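PDB 6AK1: dimethyl-sulfide monooxygenase from Hyphomicrobium sulfonivorans, which catalyses the flavin-dependent oxidation of dimethyl sulfide to methanethiol and formaldehyde at the expense of NADH and oxygen. Local coordinates for residues R118-D123 / K170-S175; V181-D184 / V189-D192; H197-Q202 / Y206-F211. All blocks are in the same frame, centred on the assembly; numbering follows the deposited sequence.

Contact 1 (R118-D123 / K170-S175)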
loop_
_atom_site.group_PDB
_atom_site.type_symbol
_atom_site.label_atom_id
_atom_site.label_comp_id
_atom_site.label_asym_id
_atom_site.label_seq_id
_atom_site.Cartn_x
_atom_site.Cartn_y
_atom_site.Cartn_z
ATOM N N ARG A 118 -13.450 9.273 -6.222
ATOM C CA ARG A 118 -12.076 9.424 -6.688
ATOM C C ARG A 118 -11.464 8.076 -7.040
ATOM O O ARG A 118 -10.725 7.967 -8.018
ATOM C CB ARG A 118 -11.233 10.143 -5.634
ATOM C CG ARG A 118 -11.736 11.539 -5.291
ATOM C CD ARG A 118 -10.936 12.157 -4.140
ATOM N NE ARG A 118 -9.558 12.367 -4.516
ATOM C CZ ARG A 118 -8.497 12.025 -3.794
ATOM N NH1 ARG A 118 -8.619 11.472 -2.592
ATOM N NH2 ARG A 118 -7.294 12.281 -4.281
ATOM N N LEU A 119 -11.763 7.032 -6.253
ATOM C CA LEU A 119 -11.220 5.711 -6.555
ATOM C C LEU A 119 -11.941 5.062 -7.733
ATOM O O LEU A 119 -11.291 4.437 -8.575
ATOM C CB LEU A 119 -11.289 4.813 -5.315
ATOM C CG LEU A 119 -10.283 5.188 -4.210
ATOM C CD1 LEU A 119 -10.652 4.541 -2.903
ATOM C CD2 LEU A 119 -8.869 4.803 -4.629
ATOM N N SER A 120 -13.274 5.201 -7.808
ATOM C CA SER A 120 -14.016 4.723 -8.977
ATOM C C SER A 120 -13.485 5.357 -10.245
ATOM O O SER A 120 -13.339 4.679 -11.268
ATOM C CB SER A 120 -15.514 5.042 -8.864
ATOM O OG SER A 120 -16.191 4.177 -7.986
ATOM N N THR A 121 -13.216 6.669 -10.201
ATOM C CA THR A 121 -12.680 7.368 -11.371
ATOM C C THR A 121 -11.369 6.745 -11.836
ATOM O O THR A 121 -11.162 6.554 -13.037
ATOM C CB THR A 121 -12.492 8.860 -11.058
ATOM O OG1 THR A 121 -13.767 9.448 -10.789
ATOM C CG2 THR A 121 -11.837 9.589 -12.222
ATOM N N LEU A 122 -10.480 6.396 -10.901
ATOM C CA LEU A 122 -9.220 5.763 -11.294
ATOM C C LEU A 122 -9.449 4.360 -11.847
ATOM O O LEU A 122 -8.748 3.926 -12.769
ATOM C CB LEU A 122 -8.258 5.712 -10.106
ATOM C CG LEU A 122 -7.562 7.029 -9.755
ATOM C CD1 LEU A 122 -6.450 6.779 -8.746
ATOM C CD2 LEU A 122 -7.026 7.705 -11.024
ATOM N N ASP A 123 -10.423 3.632 -11.300
ATOM C CA ASP A 123 -10.709 2.300 -11.823
ATOM C C ASP A 123 -11.221 2.376 -13.258
ATOM O O ASP A 123 -10.881 1.524 -14.091
ATOM C CB ASP A 123 -11.719 1.574 -10.924
ATOM C CG ASP A 123 -11.657 0.050 -11.087
ATOM O OD1 ASP A 123 -10.532 -0.503 -11.005
ATOM O OD2 ASP A 123 -12.717 -0.588 -11.317
ATOM N N LYS A 170 -21.236 -0.464 -0.262
ATOM C CA LYS A 170 -22.604 -0.264 -0.741
ATOM C C LYS A 170 -22.618 0.587 -1.998
ATOM O O LYS A 170 -23.332 0.282 -2.960
ATOM C CB LYS A 170 -23.464 0.392 0.346
ATOM C CG LYS A 170 -23.799 -0.524 1.513
ATOM C CD LYS A 170 -24.648 0.194 2.578
ATOM C CE LYS A 170 -24.942 -0.715 3.780
ATOM N NZ LYS A 170 -25.679 0.011 4.857
ATOM N N LEU A 171 -21.823 1.656 -2.016
ATOM C CA LEU A 171 -21.780 2.521 -3.192
ATOM C C LEU A 171 -21.242 1.770 -4.404
ATOM O O LEU A 171 -21.834 1.819 -5.489
ATOM C CB LEU A 171 -20.934 3.758 -2.892
ATOM C CG LEU A 171 -21.536 4.694 -1.844
ATOM C CD1 LEU A 171 -20.509 5.700 -1.344
ATOM C CD2 LEU A 171 -22.784 5.410 -2.403
ATOM N N TRP A 172 -20.145 1.021 -4.217
ATOM C CA TRP A 172 -19.447 0.373 -5.329
ATOM C C TRP A 172 -20.175 -0.864 -5.844
ATOM O O TRP A 172 -20.239 -1.083 -7.060
ATOM C CB TRP A 172 -18.029 -0.025 -4.900
ATOM C CG TRP A 172 -17.034 1.102 -4.797
ATOM C CD1 TRP A 172 -17.014 2.259 -5.530
ATOM C CD2 TRP A 172 -15.914 1.169 -3.909
ATOM N NE1 TRP A 172 -15.946 3.038 -5.159
ATOM C CE2 TRP A 172 -15.250 2.391 -4.165
ATOM C CE3 TRP A 172 -15.400 0.311 -2.922
ATOM C CZ2 TRP A 172 -14.093 2.781 -3.465
ATOM C CZ3 TRP A 172 -14.245 0.699 -2.228
ATOM C CH2 TRP A 172 -13.611 1.930 -2.507
ATOM N N GLU A 173 -20.703 -1.695 -4.940
ATOM C CA GLU A 173 -21.287 -2.991 -5.284
ATOM C C GLU A 173 -22.808 -2.976 -5.408
ATOM O O GLU A 173 -23.351 -3.630 -6.303
ATOM C CB GLU A 173 -20.892 -4.047 -4.244
ATOM C CG GLU A 173 -19.392 -4.266 -4.086
ATOM C CD GLU A 173 -18.764 -4.980 -5.282
ATOM O OE1 GLU A 173 -19.492 -5.670 -6.032
ATOM O OE2 GLU A 173 -17.534 -4.847 -5.474
ATOM N N GLY A 174 -23.516 -2.261 -4.530
ATOM C CA GLY A 174 -24.962 -2.384 -4.469
ATOM C C GLY A 174 -25.783 -1.309 -5.154
ATOM O O GLY A 174 -26.891 -1.579 -5.635
ATOM N N SER A 175 -25.245 -0.090 -5.222
ATOM C CA SER A 175 -26.058 1.054 -5.621
ATOM C C SER A 175 -26.542 0.942 -7.068
ATOM O O SER A 175 -27.712 1.221 -7.355
ATOM C CB SER A 175 -25.280 2.346 -5.407
ATOM O OG SER A 175 -26.111 3.437 -5.737
#
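The indole of W172 enters the space between two helices and meets L119 and S120 with its rim, not with a face. Both partners lie at the ring edge and close to its plane, so the segment 118-123 of helix 112-126 receives the ring edge-on. The two touch different parts of that edge. L119 meets the benzene half: CD1 lies 3.9 Å from CZ2 of W172, and CB of L119 reaches the same CZ2, also at 3.9 Å, while the leucine chain approaches the ring at a slant. S120 meets the pyrrole half, where its OG is 3.1 Å from NE1 of W172.

The pairing suits the residue types: a branched aliphatic chain fills the space beside the carbon edge, and a small hydroxyl sits where the indole turns polar. That hydroxyl is buried, and H212 NE2, outside the two segments, is hydrogen-bonded to it. The bond from CA to CB of W172 already points toward the other helix, and with CG anti to the carbonyl carbon (chi1 -75°) the indole presents its NE1 and CZ2 edge to S120 and L119. The CA atoms of S120 and W172 are the nearest across the contact, 7.9 Å apart, and the indole occupies the interface between them. L119 also packs on W132 of strand 130-135, so the contact reaches inward to the sheet. The side chain of L119 is about 9 Å from that of T104, a probable FMN-binding residue.

Helix 112-126 joins strands 100-106 and 130-135 in a beta-alpha-beta crossover, and helix 157-174 lies on the next connection, toward strand 223-227. Side-by-side outer helices, joined by buried side chains, are characteristic of the TIM barrel found in luciferase-like monooxygenases.

Contact 2 (V181-D184 / V189-D192)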
loop_
_atom_site.group_PDB
_atom_site.type_symbol
_atom_site.label_atom_id
_atom_site.label_comp_id
_atom_site.label_asym_id
_atom_site.label_seq_id
_atom_site.Cartn_x
_atom_site.Cartn_y
_atom_site.Cartn_z
ATOM N N VAL A 181 -26.852 0.342 -16.586
ATOM C CA VAL A 181 -26.318 1.169 -17.662
ATOM C C VAL A 181 -26.620 0.512 -19.002
ATOM O O VAL A 181 -26.354 -0.678 -19.204
ATOM C CB VAL A 181 -24.806 1.400 -17.476
ATOM C CG1 VAL A 181 -24.224 2.112 -18.684
ATOM C CG2 VAL A 181 -24.547 2.224 -16.217
ATOM N N LYS A 182 -27.186 1.288 -19.923
ATOM C CA LYS A 182 -27.560 0.814 -21.250
ATOM C C LYS A 182 -26.682 1.379 -22.350
ATOM O O LYS A 182 -26.394 0.672 -23.318
ATOM C CB LYS A 182 -29.022 1.187 -21.567
ATOM C CG LYS A 182 -30.040 0.741 -20.553
ATOM C CD LYS A 182 -30.001 -0.775 -20.332
ATOM C CE LYS A 182 -31.101 -1.200 -19.374
ATOM N NZ LYS A 182 -30.948 -2.611 -18.953
ATOM N N ARG A 183 -26.292 2.655 -22.236
ATOM C CA ARG A 183 -25.439 3.324 -23.224
ATOM C C ARG A 183 -26.017 3.172 -24.627
ATOM O O ARG A 183 -25.302 2.976 -25.605
ATOM C CB ARG A 183 -23.994 2.798 -23.146
ATOM C CG ARG A 183 -23.201 3.348 -21.940
ATOM C CD ARG A 183 -21.877 2.650 -21.663
ATOM N NE ARG A 183 -21.088 3.413 -20.686
ATOM C CZ ARG A 183 -20.249 4.395 -21.025
ATOM N NH1 ARG A 183 -20.085 4.717 -22.309
ATOM N NH2 ARG A 183 -19.588 5.067 -20.092
ATOM N N ASP A 184 -27.329 3.263 -24.723
ATOM C CA ASP A 184 -28.065 2.881 -25.930
ATOM C C ASP A 184 -28.389 4.151 -26.717
ATOM O O ASP A 184 -29.343 4.856 -26.405
ATOM C CB ASP A 184 -29.319 2.105 -25.537
ATOM C CG ASP A 184 -30.034 1.456 -26.726
ATOM O OD1 ASP A 184 -30.032 2.028 -27.831
ATOM O OD2 ASP A 184 -30.628 0.371 -26.533
ATOM N N VAL A 189 -31.520 5.825 -23.997
ATOM C CA VAL A 189 -31.423 5.532 -22.572
ATOM C C VAL A 189 -29.952 5.301 -22.244
ATOM O O VAL A 189 -29.341 4.330 -22.706
ATOM C CB VAL A 189 -32.290 4.325 -22.185
ATOM C CG1 VAL A 189 -32.108 3.977 -20.712
ATOM C CG2 VAL A 189 -33.773 4.617 -22.506
ATOM N N PHE A 190 -29.374 6.186 -21.435
ATOM C CA PHE A 190 -28.024 5.932 -20.973
ATOM C C PHE A 190 -28.033 4.997 -19.770
ATOM O O PHE A 190 -27.318 3.988 -19.755
ATOM C CB PHE A 190 -27.305 7.241 -20.644
ATOM C CG PHE A 190 -25.808 7.079 -20.551
ATOM C CD1 PHE A 190 -25.220 6.628 -19.383
ATOM C CD2 PHE A 190 -24.998 7.309 -21.657
ATOM C CE1 PHE A 190 -23.842 6.455 -19.305
ATOM C CE2 PHE A 190 -23.615 7.125 -21.578
ATOM C CZ PHE A 190 -23.050 6.694 -20.413
ATOM N N THR A 191 -28.849 5.307 -18.759
ATOM C CA THR A 191 -29.008 4.471 -17.573
ATOM C C THR A 191 -30.494 4.290 -17.267
ATOM O O THR A 191 -31.286 5.237 -17.372
ATOM C CB THR A 191 -28.297 5.087 -16.346
ATOM O OG1 THR A 191 -26.909 5.275 -16.630
ATOM C CG2 THR A 191 -28.433 4.187 -15.120
ATOM N N ASP A 192 -30.870 3.075 -16.891
ATOM C CA ASP A 192 -32.232 2.792 -16.452
ATOM C C ASP A 192 -32.319 3.069 -14.953
ATOM O O ASP A 192 -31.813 2.289 -14.139
ATOM C CB ASP A 192 -32.618 1.351 -16.789
ATOM C CG ASP A 192 -34.027 0.970 -16.287
ATOM O OD1 ASP A 192 -34.768 1.835 -15.740
ATOM O OD2 ASP A 192 -34.375 -0.217 -16.429
HETATM O O HOH W 1 -33.488 -2.595 -17.362
#
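R183 lies along F190, its CG over one face of the phenyl ring, 4.0 Å from the centroid in a CH-pi contact. Farther out, the phenylalanine CZ sits over the centre of the guanidinium, 3.7 Å from R183 CZ, with the two planes 56° apart. The arginine's long aliphatic stem suits this exposed place, since it can lie on the ring and still carry its charge onward to a salt bridge with E215. Behind this pair, F190 O accepts two N-H groups, K182 N at 2.7 Å and R183 N at 3.0 Å. Two residues thus stand opposite one in a beta bulge, and R183 has the positive phi of 53° that goes with the kink. D184 N then bonds to V189 O at 3.0 Å. The K182 chain lies alongside V189 and continues past D192, where a water links K182 NZ (3.0 Å) to D192 OD2 (2.7 Å). K182 NZ also bonds to D179 O, and D192 OD1 to S194 OG.

V181 and T191 form a non-hydrogen-bonded pair and share one face, on which both touch W176. The bulged hairpin follows helix 157-174 in the chain and projects at the protein surface, away from the barrel sheet.

Contact 3 (H197-Q202 / Y206-F211)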
loop_
_atom_site.group_PDB
_atom_site.type_symbol
_atom_site.label_atom_id
_atom_site.label_comp_id
_atom_site.label_asym_id
_atom_site.label_seq_id
_atom_site.Cartn_x
_atom_site.Cartn_y
_atom_site.Cartn_z
ATOM N N HIS A 197 -29.995 2.563 -7.159
ATOM C CA HIS A 197 -30.610 2.454 -5.850
ATOM C C HIS A 197 -29.923 3.406 -4.850
ATOM O O HIS A 197 -28.701 3.334 -4.685
ATOM C CB HIS A 197 -30.527 1.005 -5.336
ATOM C CG HIS A 197 -31.163 0.016 -6.266
ATOM N ND1 HIS A 197 -32.510 -0.290 -6.220
ATOM C CD2 HIS A 197 -30.644 -0.716 -7.281
ATOM C CE1 HIS A 197 -32.790 -1.176 -7.162
ATOM N NE2 HIS A 197 -31.677 -1.454 -7.818
ATOM N N PRO A 198 -30.680 4.276 -4.198
ATOM C CA PRO A 198 -30.130 4.930 -3.001
ATOM C C PRO A 198 -29.731 3.865 -1.990
ATOM O O PRO A 198 -30.439 2.871 -1.794
ATOM C CB PRO A 198 -31.290 5.810 -2.500
ATOM C CG PRO A 198 -32.521 5.331 -3.218
ATOM C CD PRO A 198 -32.071 4.669 -4.491
ATOM N N ILE A 199 -28.558 4.038 -1.377
ATOM C CA ILE A 199 -28.099 2.986 -0.478
ATOM C C ILE A 199 -28.779 3.081 0.882
ATOM O O ILE A 199 -28.775 2.100 1.641
ATOM C CB ILE A 199 -26.561 2.987 -0.345
ATOM C CG1 ILE A 199 -26.051 4.300 0.259
ATOM C CG2 ILE A 199 -25.901 2.702 -1.716
ATOM C CD1 ILE A 199 -24.620 4.226 0.768
ATOM N N ASN A 200 -29.381 4.227 1.200
ATOM C CA ASN A 200 -30.145 4.411 2.440
ATOM C C ASN A 200 -29.329 3.975 3.651
ATOM O O ASN A 200 -29.789 3.221 4.515
ATOM C CB ASN A 200 -31.490 3.671 2.379
ATOM C CG ASN A 200 -32.512 4.403 1.519
ATOM O OD1 ASN A 200 -32.550 5.634 1.495
ATOM N ND2 ASN A 200 -33.327 3.653 0.804
ATOM N N HIS A 201 -28.090 4.449 3.700
ATOM C CA HIS A 201 -27.204 4.112 4.797
ATOM C C HIS A 201 -27.400 5.099 5.933
ATOM O O HIS A 201 -27.356 6.314 5.724
ATOM C CB HIS A 201 -25.734 4.121 4.379
ATOM C CG HIS A 201 -24.821 3.834 5.523
ATOM N ND1 HIS A 201 -24.541 2.551 5.935
ATOM C CD2 HIS A 201 -24.219 4.657 6.413
ATOM C CE1 HIS A 201 -23.759 2.595 7.001
ATOM N NE2 HIS A 201 -23.549 3.861 7.312
ATOM N N GLN A 202 -27.603 4.575 7.138
ATOM C CA GLN A 202 -27.688 5.437 8.313
ATOM C C GLN A 202 -27.176 4.625 9.502
ATOM O O GLN A 202 -27.946 3.943 10.176
ATOM C CB GLN A 202 -29.104 5.938 8.539
ATOM C CG GLN A 202 -29.215 6.945 9.675
ATOM C CD GLN A 202 -30.502 7.752 9.601
ATOM O OE1 GLN A 202 -30.501 8.964 9.818
ATOM N NE2 GLN A 202 -31.610 7.081 9.285
ATOM N N TYR A 206 -22.105 7.453 10.019
ATOM C CA TYR A 206 -22.274 8.024 8.694
ATOM C C TYR A 206 -23.733 7.969 8.280
ATOM O O TYR A 206 -24.453 7.012 8.586
ATOM C CB TYR A 206 -21.384 7.310 7.664
ATOM C CG TYR A 206 -19.927 7.421 8.029
ATOM C CD1 TYR A 206 -19.247 8.622 7.883
ATOM C CD2 TYR A 206 -19.236 6.337 8.558
ATOM C CE1 TYR A 206 -17.905 8.735 8.239
ATOM C CE2 TYR A 206 -17.900 6.439 8.917
ATOM C CZ TYR A 206 -17.247 7.636 8.753
ATOM O OH TYR A 206 -15.936 7.734 9.109
ATOM N N LYS A 207 -24.165 9.027 7.606
ATOM C CA LYS A 207 -25.475 9.079 6.979
ATOM C C LYS A 207 -25.230 9.369 5.507
ATOM O O LYS A 207 -24.761 10.454 5.162
ATOM C CB LYS A 207 -26.353 10.146 7.627
ATOM C CG LYS A 207 -27.832 9.985 7.343
ATOM C CD LYS A 207 -28.626 11.167 7.865
ATOM C CE LYS A 207 -30.090 11.015 7.497
ATOM N NZ LYS A 207 -30.250 10.611 6.069
ATOM N N VAL A 208 -25.498 8.387 4.652
ATOM C CA VAL A 208 -25.356 8.528 3.206
ATOM C C VAL A 208 -26.625 7.951 2.585
ATOM O O VAL A 208 -26.711 6.732 2.367
ATOM C CB VAL A 208 -24.083 7.831 2.684
ATOM C CG1 VAL A 208 -23.900 8.076 1.175
ATOM C CG2 VAL A 208 -22.857 8.303 3.454
ATOM N N PRO A 209 -27.650 8.780 2.326
ATOM C CA PRO A 209 -28.912 8.246 1.782
ATOM C C PRO A 209 -28.855 7.892 0.301
ATOM O O PRO A 209 -29.534 6.960 -0.139
ATOM C CB PRO A 209 -29.915 9.387 2.033
ATOM C CG PRO A 209 -29.077 10.628 2.088
ATOM C CD PRO A 209 -27.772 10.189 2.746
ATOM N N GLY A 210 -28.063 8.621 -0.478
ATOM C CA GLY A 210 -28.204 8.619 -1.918
ATOM C C GLY A 210 -27.489 7.470 -2.614
ATOM O O GLY A 210 -27.094 6.471 -2.015
ATOM N N PHE A 211 -27.337 7.630 -3.924
ATOM C CA PHE A 211 -26.730 6.611 -4.762
ATOM C C PHE A 211 -25.376 7.092 -5.270
ATOM O O PHE A 211 -25.105 8.293 -5.346
ATOM C CB PHE A 211 -27.640 6.247 -5.944
ATOM C CG PHE A 211 -28.020 7.417 -6.809
ATOM C CD1 PHE A 211 -27.230 7.782 -7.894
ATOM C CD2 PHE A 211 -29.176 8.140 -6.553
ATOM C CE1 PHE A 211 -27.580 8.854 -8.701
ATOM C CE2 PHE A 211 -29.530 9.222 -7.357
ATOM C CZ PHE A 211 -28.737 9.575 -8.431
HETATM O O HOH W 2 -29.631 7.388 5.144
#
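H201 and V208 form an antiparallel hydrogen-bonded pair, each N bonding to the other's O at 3.0 Å, in two segments whose directions differ by 171°. Beyond it the ladder becomes irregular: N200, with positive phi, donates its N to P209 O at 3.0 Å, and I199 N donates to G210 O at 2.9 Å.

I199 is a buried side chain whose CG1 and CD1 reach V208. Its CG1 lies between the backbone N and the carbonyl carbon (chi1 62°), a crowded position that sets it 3.3 Å from V208 O and brings CD1 to 3.9 Å from V208 CG1. The same side chain rests on K170 and L171 of helix 157-174, and an alanine here would probably open a gap between that helix and V208. Q202 and K207 lie side by side on the exposed face, with Q202 OE1 3.1 Å from K207 CE, two long polar chains that suit the solvent side. A water takes a further role, donating to H201 O at 2.6 Å.

On the opposite face the H201 ring crosses toward Y206, its CD2 3.2 Å from Y206 O. Its NE2 is hydrogen-bonded to E163 OE2, which also accepts Y206 N, while its ND1 bonds to K170 NZ. With a carboxylate at one nitrogen and an ammonium at the other, the imidazole is likely to be neutral with its proton on NE2, so that this buried histidine passes a polar chain from lysine to glutamate and fixes the hairpin to helix 157-174.

From the N terminus, contact 1 comes first and closes the longest loop: 46 residues, including strand 130-135, separate its segments, and it ties together two outer helices of the barrel. Contact 2 follows just after helix 157-174 and closes a hairpin of four intervening residues; contact 3 closes the 201-202/207-208 hairpin over three and lays it against helix 157-174. The three are in series, with none nested or crossed. Contacts 1 and 3 nevertheless meet, since S175 O and H197 N lie 2.7 Å apart, a probable hydrogen bond joining the end of contact 1 to the start of contact 3. Contact 2 stays separate, its nearest atoms about 8 Å from contact 1 and about 7 Å from contact 3.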